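PDB 1TKS: 3,4-dihydroxy-2-butanone 4-phosphate synthase from Candida albicans, which catalyses the conversion of D-ribulose 5-phosphate to formate and 3,4-dihydroxy-2-butanone 4-phosphate in riboflavin biosynthesis. Local coordinates for residues B[22-34]-B[171-183]. Numbering follows the deposited sequence.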
ATOM      1  N   ILE B  22     -11.175  -9.741 -12.377  1.00  7.13           N
ATOM      2  CA  ILE B  22     -11.780  -9.255 -11.149  1.00  8.48           C
ATOM      3  C   ILE B  22     -12.211 -10.552 -10.486  1.00  9.47           C
ATOM      4  O   ILE B  22     -12.901 -11.367 -11.098  1.00  9.84           O
ATOM      5  CB  ILE B  22     -13.002  -8.365 -11.426  1.00  8.80           C
ATOM      6  CG1 ILE B  22     -12.551  -7.084 -12.125  1.00 10.46           C
ATOM      7  CG2 ILE B  22     -13.717  -8.032 -10.115  1.00  9.65           C
ATOM      8  CD1 ILE B  22     -13.683  -6.256 -12.712  1.00 12.42           C
ATOM      9  N   VAL B  23     -11.786 -10.749  -9.246  1.00 10.05           N
ATOM     10  CA  VAL B  23     -12.095 -11.976  -8.530  1.00  9.45           C
ATOM     11  C   VAL B  23     -12.904 -11.755  -7.252  1.00  8.07           C
ATOM     12  O   VAL B  23     -12.503 -10.979  -6.389  1.00  9.11           O
ATOM     13  CB  VAL B  23     -10.780 -12.719  -8.186  1.00  9.79           C
ATOM     14  CG1 VAL B  23     -11.072 -13.998  -7.439  1.00 10.16           C
ATOM     15  CG2 VAL B  23     -10.006 -13.020  -9.469  1.00 11.85           C
ATOM     16  N   MET B  24     -14.044 -12.439  -7.149  1.00  7.95           N
ATOM     17  CA  MET B  24     -14.922 -12.365  -5.975  1.00  8.46           C
ATOM     18  C   MET B  24     -14.835 -13.738  -5.307  1.00  9.52           C
ATOM     19  O   MET B  24     -14.371 -14.699  -5.926  1.00  8.54           O
ATOM     20  CB  MET B  24     -16.384 -12.148  -6.374  1.00  8.03           C
ATOM     21  CG  MET B  24     -16.634 -11.313  -7.586  1.00  9.24           C
ATOM     22  SD  MET B  24     -15.991  -9.623  -7.406  1.00  8.96           S
ATOM     23  CE  MET B  24     -17.240  -8.881  -6.451  1.00 12.70           C
ATOM     24  N   ASP B  25     -15.262 -13.835  -4.052  1.00  9.68           N
ATOM     25  CA  ASP B  25     -15.251 -15.118  -3.347  1.00 10.76           C
ATOM     26  C   ASP B  25     -16.249 -16.079  -3.981  1.00 10.03           C
ATOM     27  O   ASP B  25     -15.934 -17.241  -4.235  1.00 10.32           O
ATOM     28  CB  ASP B  25     -15.622 -14.938  -1.876  1.00 11.13           C
ATOM     29  CG  ASP B  25     -14.489 -14.375  -1.056  1.00 13.12           C
ATOM     30  OD1 ASP B  25     -13.321 -14.666  -1.382  1.00 14.43           O
ATOM     31  OD2 ASP B  25     -14.767 -13.659  -0.073  1.00 16.10           O
ATOM     32  N   ASP B  26     -17.467 -15.597  -4.198  1.00  8.78           N
ATOM     33  CA  ASP B  26     -18.507 -16.401  -4.825  1.00  8.33           C
ATOM     34  C   ASP B  26     -19.491 -15.482  -5.537  1.00  8.70           C
ATOM     35  O   ASP B  26     -19.121 -14.377  -5.928  1.00 10.57           O
ATOM     36  CB  ASP B  26     -19.206 -17.318  -3.800  1.00  9.88           C
ATOM     37  CG  ASP B  26     -19.776 -16.574  -2.600  1.00  9.94           C
ATOM     38  OD1 ASP B  26     -19.933 -17.234  -1.552  1.00 10.25           O
ATOM     39  OD2 ASP B  26     -20.074 -15.369  -2.691  1.00  8.78           O
ATOM     40  N   GLU B  27     -20.727 -15.924  -5.721  1.00  9.22           N
ATOM     41  CA  GLU B  27     -21.697 -15.102  -6.431  1.00  9.12           C
ATOM     42  C   GLU B  27     -22.412 -14.029  -5.612  1.00  8.71           C
ATOM     43  O   GLU B  27     -23.137 -13.214  -6.176  1.00  9.56           O
ATOM     44  CB  GLU B  27     -22.752 -15.995  -7.097  1.00 11.46           C
ATOM     45  CG  GLU B  27     -22.189 -17.080  -8.002  1.00 13.74           C
ATOM     46  CD  GLU B  27     -23.252 -17.710  -8.882  1.00 17.94           C
ATOM     47  OE1 GLU B  27     -24.449 -17.610  -8.539  1.00 19.11           O
ATOM     48  OE2 GLU B  27     -22.897 -18.316  -9.916  1.00 19.52           O
ATOM     49  N   ASP B  28     -22.205 -14.007  -4.298  1.00  9.47           N
ATOM     50  CA  ASP B  28     -22.897 -13.038  -3.443  1.00  9.88           C
ATOM     51  C   ASP B  28     -22.702 -11.573  -3.823  1.00 10.67           C
ATOM     52  O   ASP B  28     -21.583 -11.121  -4.054  1.00  8.83           O
ATOM     53  CB  ASP B  28     -22.504 -13.226  -1.976  1.00  9.50           C
ATOM     54  CG  ASP B  28     -23.543 -12.664  -1.029  1.00 12.34           C
ATOM     55  OD1 ASP B  28     -24.607 -13.304  -0.867  1.00 11.96           O
ATOM     56  OD2 ASP B  28     -23.308 -11.579  -0.461  1.00 15.56           O
ATOM     57  N   ARG B  29     -23.805 -10.833  -3.873  1.00 11.54           N
ATOM     58  CA  ARG B  29     -23.759  -9.423  -4.233  1.00 11.96           C
ATOM     59  C   ARG B  29     -22.912  -8.572  -3.294  1.00 11.11           C
ATOM     60  O   ARG B  29     -22.388  -7.539  -3.703  1.00 11.23           O
ATOM     61  CB  ARG B  29     -25.173  -8.837  -4.283  1.00 15.82           C
ATOM     62  CG  ARG B  29     -26.092  -9.465  -5.312  1.00 21.71           C
ATOM     63  CD  ARG B  29     -25.734  -9.033  -6.721  1.00 26.71           C
ATOM     64  NE  ARG B  29     -26.720  -9.496  -7.695  1.00 31.00           N
ATOM     65  CZ  ARG B  29     -26.679  -9.211  -8.992  1.00 32.14           C
ATOM     66  NH1 ARG B  29     -27.619  -9.671  -9.807  1.00 34.52           N
ATOM     67  NH2 ARG B  29     -25.698  -8.458  -9.474  1.00 32.11           N
ATOM     68  N   GLU B  30     -22.768  -8.998  -2.043  1.00 11.05           N
ATOM     69  CA  GLU B  30     -21.996  -8.212  -1.084  1.00 10.58           C
ATOM     70  C   GLU B  30     -20.490  -8.441  -1.114  1.00 10.64           C
ATOM     71  O   GLU B  30     -19.747  -7.757  -0.416  1.00 10.69           O
ATOM     72  CB  GLU B  30     -22.523  -8.438   0.333  1.00 11.10           C
ATOM     73  CG  GLU B  30     -23.955  -7.961   0.521  1.00 13.33           C
ATOM     74  CD  GLU B  30     -24.349  -7.847   1.980  1.00 14.67           C
ATOM     75  OE1 GLU B  30     -24.522  -8.890   2.641  1.00 13.80           O
ATOM     76  OE2 GLU B  30     -24.478  -6.707   2.464  1.00 17.14           O
ATOM     77  N   ASN B  31     -20.038  -9.394  -1.921  1.00  9.24           N
ATOM     78  CA  ASN B  31     -18.607  -9.668  -2.020  1.00  9.89           C
ATOM     79  C   ASN B  31     -17.858  -8.446  -2.539  1.00 10.44           C
ATOM     80  O   ASN B  31     -18.379  -7.693  -3.363  1.00 10.04           O
ATOM     81  CB  ASN B  31     -18.343 -10.827  -2.983  1.00  9.89           C
ATOM     82  CG  ASN B  31     -18.726 -12.175  -2.412  1.00 11.08           C
ATOM     83  OD1 ASN B  31     -18.998 -13.117  -3.160  1.00 11.96           O
ATOM     84  ND2 ASN B  31     -18.730 -12.287  -1.089  1.00 11.88           N
ATOM     85  N   GLU B  32     -16.630  -8.268  -2.062  1.00 10.56           N
ATOM     86  CA  GLU B  32     -15.783  -7.164  -2.502  1.00 11.62           C
ATOM     87  C   GLU B  32     -14.803  -7.754  -3.519  1.00 11.04           C
ATOM     88  O   GLU B  32     -14.264  -8.845  -3.310  1.00 11.47           O
ATOM     89  CB  GLU B  32     -15.029  -6.561  -1.316  1.00 13.73           C
ATOM     90  CG  GLU B  32     -15.919  -6.245  -0.120  1.00 16.98           C
ATOM     91  CD  GLU B  32     -15.205  -5.427   0.933  1.00 17.02           C
ATOM     92  OE1 GLU B  32     -14.010  -5.693   1.180  1.00 21.03           O
ATOM     93  OE2 GLU B  32     -15.844  -4.525   1.516  1.00 18.87           O
ATOM     94  N   GLY B  33     -14.573  -7.033  -4.614  1.00  9.67           N
ATOM     95  CA  GLY B  33     -13.700  -7.538  -5.662  1.00  9.07           C
ATOM     96  C   GLY B  33     -12.245  -7.102  -5.667  1.00  8.67           C
ATOM     97  O   GLY B  33     -11.910  -5.967  -5.322  1.00  9.32           O
ATOM     98  N   ASP B  34     -11.375  -8.024  -6.069  1.00  9.37           N
ATOM     99  CA  ASP B  34      -9.945  -7.754  -6.153  1.00  9.56           C
ATOM    100  C   ASP B  34      -9.465  -7.942  -7.580  1.00  9.79           C
ATOM    101  O   ASP B  34      -9.970  -8.799  -8.307  1.00 10.29           O
ATOM    102  CB  ASP B  34      -9.143  -8.707  -5.255  1.00 11.26           C
ATOM    103  CG  ASP B  34      -9.258  -8.380  -3.773  1.00 13.81           C
ATOM    104  OD1 ASP B  34      -9.767  -7.299  -3.421  1.00 17.47           O
ATOM    105  OD2 ASP B  34      -8.820  -9.217  -2.957  1.00 19.81           O
ATOM    106  N   GLU B 171     -15.412   7.628  -5.515  1.00 13.99           N
ATOM    107  CA  GLU B 171     -16.320   8.549  -4.840  1.00 15.02           C
ATOM    108  C   GLU B 171     -16.086   8.689  -3.341  1.00 15.07           C
ATOM    109  O   GLU B 171     -16.095   9.799  -2.806  1.00 16.69           O
ATOM    110  CB  GLU B 171     -17.784   8.131  -5.049  1.00 15.88           C
ATOM    111  CG  GLU B 171     -18.312   8.253  -6.476  1.00 17.50           C
ATOM    112  CD  GLU B 171     -17.992   7.048  -7.343  1.00 19.66           C
ATOM    113  OE1 GLU B 171     -18.484   7.004  -8.495  1.00 21.13           O
ATOM    114  OE2 GLU B 171     -17.254   6.149  -6.882  1.00 17.78           O
ATOM    115  N   ASP B 172     -15.866   7.566  -2.667  1.00 13.28           N
ATOM    116  CA  ASP B 172     -15.709   7.586  -1.222  1.00 12.07           C
ATOM    117  C   ASP B 172     -14.671   6.647  -0.634  1.00 10.88           C
ATOM    118  O   ASP B 172     -14.576   6.522   0.586  1.00 10.39           O
ATOM    119  CB  ASP B 172     -17.060   7.286  -0.572  1.00 13.40           C
ATOM    120  CG  ASP B 172     -17.754   6.081  -1.197  1.00 13.80           C
ATOM    121  OD1 ASP B 172     -17.061   5.214  -1.775  1.00 12.84           O
ATOM    122  OD2 ASP B 172     -18.994   5.995  -1.098  1.00 16.09           O
ATOM    123  N   GLY B 173     -13.918   5.972  -1.492  1.00 10.16           N
ATOM    124  CA  GLY B 173     -12.891   5.065  -1.015  1.00 11.05           C
ATOM    125  C   GLY B 173     -13.405   3.737  -0.489  1.00 10.51           C
ATOM    126  O   GLY B 173     -12.641   2.959   0.084  1.00 10.05           O
ATOM    127  N   LEU B 174     -14.695   3.467  -0.670  1.00  9.40           N
ATOM    128  CA  LEU B 174     -15.255   2.205  -0.202  1.00  9.99           C
ATOM    129  C   LEU B 174     -14.894   1.101  -1.186  1.00 10.13           C
ATOM    130  O   LEU B 174     -14.800   1.347  -2.388  1.00  9.79           O
ATOM    131  CB  LEU B 174     -16.781   2.306  -0.064  1.00 10.05           C
ATOM    132  CG  LEU B 174     -17.310   3.306   0.973  1.00 10.90           C
ATOM    133  CD1 LEU B 174     -18.827   3.202   1.058  1.00 12.29           C
ATOM    134  CD2 LEU B 174     -16.688   3.026   2.334  1.00 12.26           C
ATOM    135  N   MET B 175     -14.677  -0.108  -0.672  1.00  9.28           N
ATOM    136  CA  MET B 175     -14.335  -1.245  -1.519  1.00 10.47           C
ATOM    137  C   MET B 175     -15.495  -1.543  -2.462  1.00 10.38           C
ATOM    138  O   MET B 175     -16.664  -1.414  -2.089  1.00 10.67           O
ATOM    139  CB  MET B 175     -14.013  -2.476  -0.663  1.00  8.88           C
ATOM    140  CG  MET B 175     -12.532  -2.625  -0.297  1.00 11.77           C
ATOM    141  SD  MET B 175     -11.801  -1.211   0.583  1.00 12.59           S
ATOM    142  CE  MET B 175     -10.016  -1.488   0.245  1.00 12.10           C
ATOM    143  N   MET B 176     -15.167  -1.926  -3.690  1.00  9.15           N
ATOM    144  CA  MET B 176     -16.189  -2.221  -4.678  1.00 10.08           C
ATOM    145  C   MET B 176     -16.885  -3.546  -4.440  1.00 10.57           C
ATOM    146  O   MET B 176     -16.240  -4.593  -4.357  1.00 10.39           O
ATOM    147  CB  MET B 176     -15.600  -2.227  -6.092  1.00  9.80           C
ATOM    148  CG  MET B 176     -15.186  -0.868  -6.607  1.00 12.28           C
ATOM    149  SD  MET B 176     -14.901  -0.917  -8.380  1.00 10.04           S
ATOM    150  CE  MET B 176     -13.705   0.384  -8.551  1.00 16.03           C
ATOM    151  N   ARG B 177     -18.211  -3.482  -4.337  1.00 10.69           N
ATOM    152  CA  ARG B 177     -19.062  -4.658  -4.154  1.00 11.69           C
ATOM    153  C   ARG B 177     -19.301  -5.222  -5.554  1.00 10.28           C
ATOM    154  O   ARG B 177     -18.824  -4.651  -6.532  1.00  8.72           O
ATOM    155  CB  ARG B 177     -20.395  -4.243  -3.535  1.00 14.00           C
ATOM    156  CG  ARG B 177     -20.269  -3.483  -2.233  1.00 21.04           C
ATOM    157  CD  ARG B 177     -19.850  -4.411  -1.108  1.00 19.90           C
ATOM    158  NE  ARG B 177     -19.704  -3.712   0.169  1.00 22.03           N
ATOM    159  CZ  ARG B 177     -19.475  -4.319   1.330  1.00 22.61           C
ATOM    160  NH1 ARG B 177     -19.346  -3.608   2.441  1.00 23.37           N
ATOM    161  NH2 ARG B 177     -19.381  -5.640   1.385  1.00 22.30           N
ATOM    162  N   LEU B 178     -20.068  -6.307  -5.659  1.00 10.27           N
ATOM    163  CA  LEU B 178     -20.315  -6.929  -6.960  1.00  9.98           C
ATOM    164  C   LEU B 178     -20.844  -5.972  -8.022  1.00 10.23           C
ATOM    165  O   LEU B 178     -20.314  -5.921  -9.136  1.00  8.66           O
ATOM    166  CB  LEU B 178     -21.275  -8.119  -6.835  1.00 10.60           C
ATOM    167  CG  LEU B 178     -21.508  -8.904  -8.141  1.00 11.36           C
ATOM    168  CD1 LEU B 178     -20.193  -9.545  -8.594  1.00 10.65           C
ATOM    169  CD2 LEU B 178     -22.576  -9.974  -7.932  1.00 10.21           C
ATOM    170  N   ASP B 179     -21.883  -5.214  -7.693  1.00 10.18           N
ATOM    171  CA  ASP B 179     -22.446  -4.296  -8.669  1.00 10.83           C
ATOM    172  C   ASP B 179     -21.409  -3.333  -9.221  1.00 10.07           C
ATOM    173  O   ASP B 179     -21.323  -3.127 -10.431  1.00  9.78           O
ATOM    174  CB  ASP B 179     -23.624  -3.527  -8.067  1.00 12.72           C
ATOM    175  CG  ASP B 179     -24.898  -4.348  -8.046  1.00 17.32           C
ATOM    176  OD1 ASP B 179     -24.863  -5.502  -8.515  1.00 20.04           O
ATOM    177  OD2 ASP B 179     -25.935  -3.842  -7.568  1.00 18.65           O
ATOM    178  N   ASP B 180     -20.607  -2.749  -8.341  1.00 10.01           N
ATOM    179  CA  ASP B 180     -19.585  -1.821  -8.796  1.00  9.86           C
ATOM    180  C   ASP B 180     -18.499  -2.553  -9.585  1.00  9.91           C
ATOM    181  O   ASP B 180     -17.908  -1.984 -10.501  1.00 10.18           O
ATOM    182  CB  ASP B 180     -18.983  -1.068  -7.609  1.00 11.70           C
ATOM    183  CG  ASP B 180     -19.857   0.093  -7.151  1.00 12.00           C
ATOM    184  OD1 ASP B 180     -19.604   0.645  -6.062  1.00 14.19           O
ATOM    185  OD2 ASP B 180     -20.796   0.462  -7.890  1.00 15.08           O
ATOM    186  N   CYS B 181     -18.245  -3.812  -9.243  1.00  8.77           N
ATOM    187  CA  CYS B 181     -17.235  -4.583  -9.963  1.00  7.91           C
ATOM    188  C   CYS B 181     -17.698  -4.876 -11.381  1.00  8.23           C
ATOM    189  O   CYS B 181     -16.900  -4.859 -12.320  1.00 10.13           O
ATOM    190  CB  CYS B 181     -16.938  -5.899  -9.242  1.00  9.37           C
ATOM    191  SG  CYS B 181     -16.007  -5.695  -7.698  1.00  9.84           S
ATOM    192  N   ILE B 182     -18.987  -5.167 -11.526  1.00  9.43           N
ATOM    193  CA  ILE B 182     -19.573  -5.448 -12.831  1.00 10.54           C
ATOM    194  C   ILE B 182     -19.423  -4.193 -13.686  1.00 10.38           C
ATOM    195  O   ILE B 182     -19.042  -4.261 -14.853  1.00 11.27           O
ATOM    196  CB  ILE B 182     -21.071  -5.813 -12.689  1.00 10.62           C
ATOM    197  CG1 ILE B 182     -21.205  -7.146 -11.956  1.00 11.55           C
ATOM    198  CG2 ILE B 182     -21.735  -5.864 -14.059  1.00 11.21           C
ATOM    199  CD1 ILE B 182     -22.634  -7.564 -11.679  1.00 10.91           C
ATOM    200  N   GLN B 183     -19.714  -3.044 -13.085  1.00 11.57           N
ATOM    201  CA  GLN B 183     -19.593  -1.765 -13.775  1.00 13.51           C
ATOM    202  C   GLN B 183     -18.142  -1.513 -14.189  1.00 12.07           C
ATOM    203  O   GLN B 183     -17.871  -1.085 -15.312  1.00 12.94           O
ATOM    204  CB  GLN B 183     -20.088  -0.640 -12.860  1.00 16.35           C
ATOM    205  CG  GLN B 183     -19.365   0.687 -13.012  1.00 26.01           C
ATOM    206  CD  GLN B 183     -19.488   1.268 -14.398  1.00 29.75           C
ATOM    207  OE1 GLN B 183     -20.589   1.525 -14.879  1.00 33.87           O
ATOM    208  NE2 GLN B 183     -18.351   1.483 -15.051  1.00 33.65           N
TER
HETATM  209  O   HOH W   1     -23.273  -5.287  -5.035  1.00 12.85           O
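L178, in the first turn of helix 178-188, packs its side chain between M24, at the end of strand 21-24, and R29 of the loop that follows, and the contact illustrates how a helix start can be fitted to an acidic active-site loop. A chi1 of -175° carries the branch of L178 between these two residues: CD1 packs 3.7 Å from CE of M24, and CD2 lies 3.5 Å from CD of R29. M24 crosses the leucine at about a right angle; its CE also lies 3.6 Å from SG of C181, a sulfur that rests equally close on CA of G33.

R29 turns at chi2 (-74°) and runs over L178 to the helix surface, where NH2 forms a salt bridge with OD1 of D179 at 3.2 Å, the two flat groups steeply inclined. Its carbonyl O serves the helix start twice, accepting from L178 N and from a water that in turn receives the N-H of D179.

R177, the N-cap residue, extends alongside E32, the two side chains pointing the same way. NH2 donates to E30 O at 2.8 Å, in the planes of both carbonyl and guanidinium, while OE2 of E32 lies over the guanidinium centre, a long ion pair in which no N-H points at the oxygen. E32 also packs its carboxylate against CB and CG of M175. Beside it, G33 N donates to M176 O at 3.0 Å, almost straight at the carbonyl.

The loop so gripped carries E30, a probable magnesium ligand, and leads to D34, a probable substrate-binding residue hydrogen-bonded through OD2 to H145, itself a probable magnesium ligand. Strands 21-24 and 34-38 flank it as antiparallel neighbours; strand 191-194, which follows helix 178-188, pairs with the former in parallel, and T99 of the second subunit packs on E32.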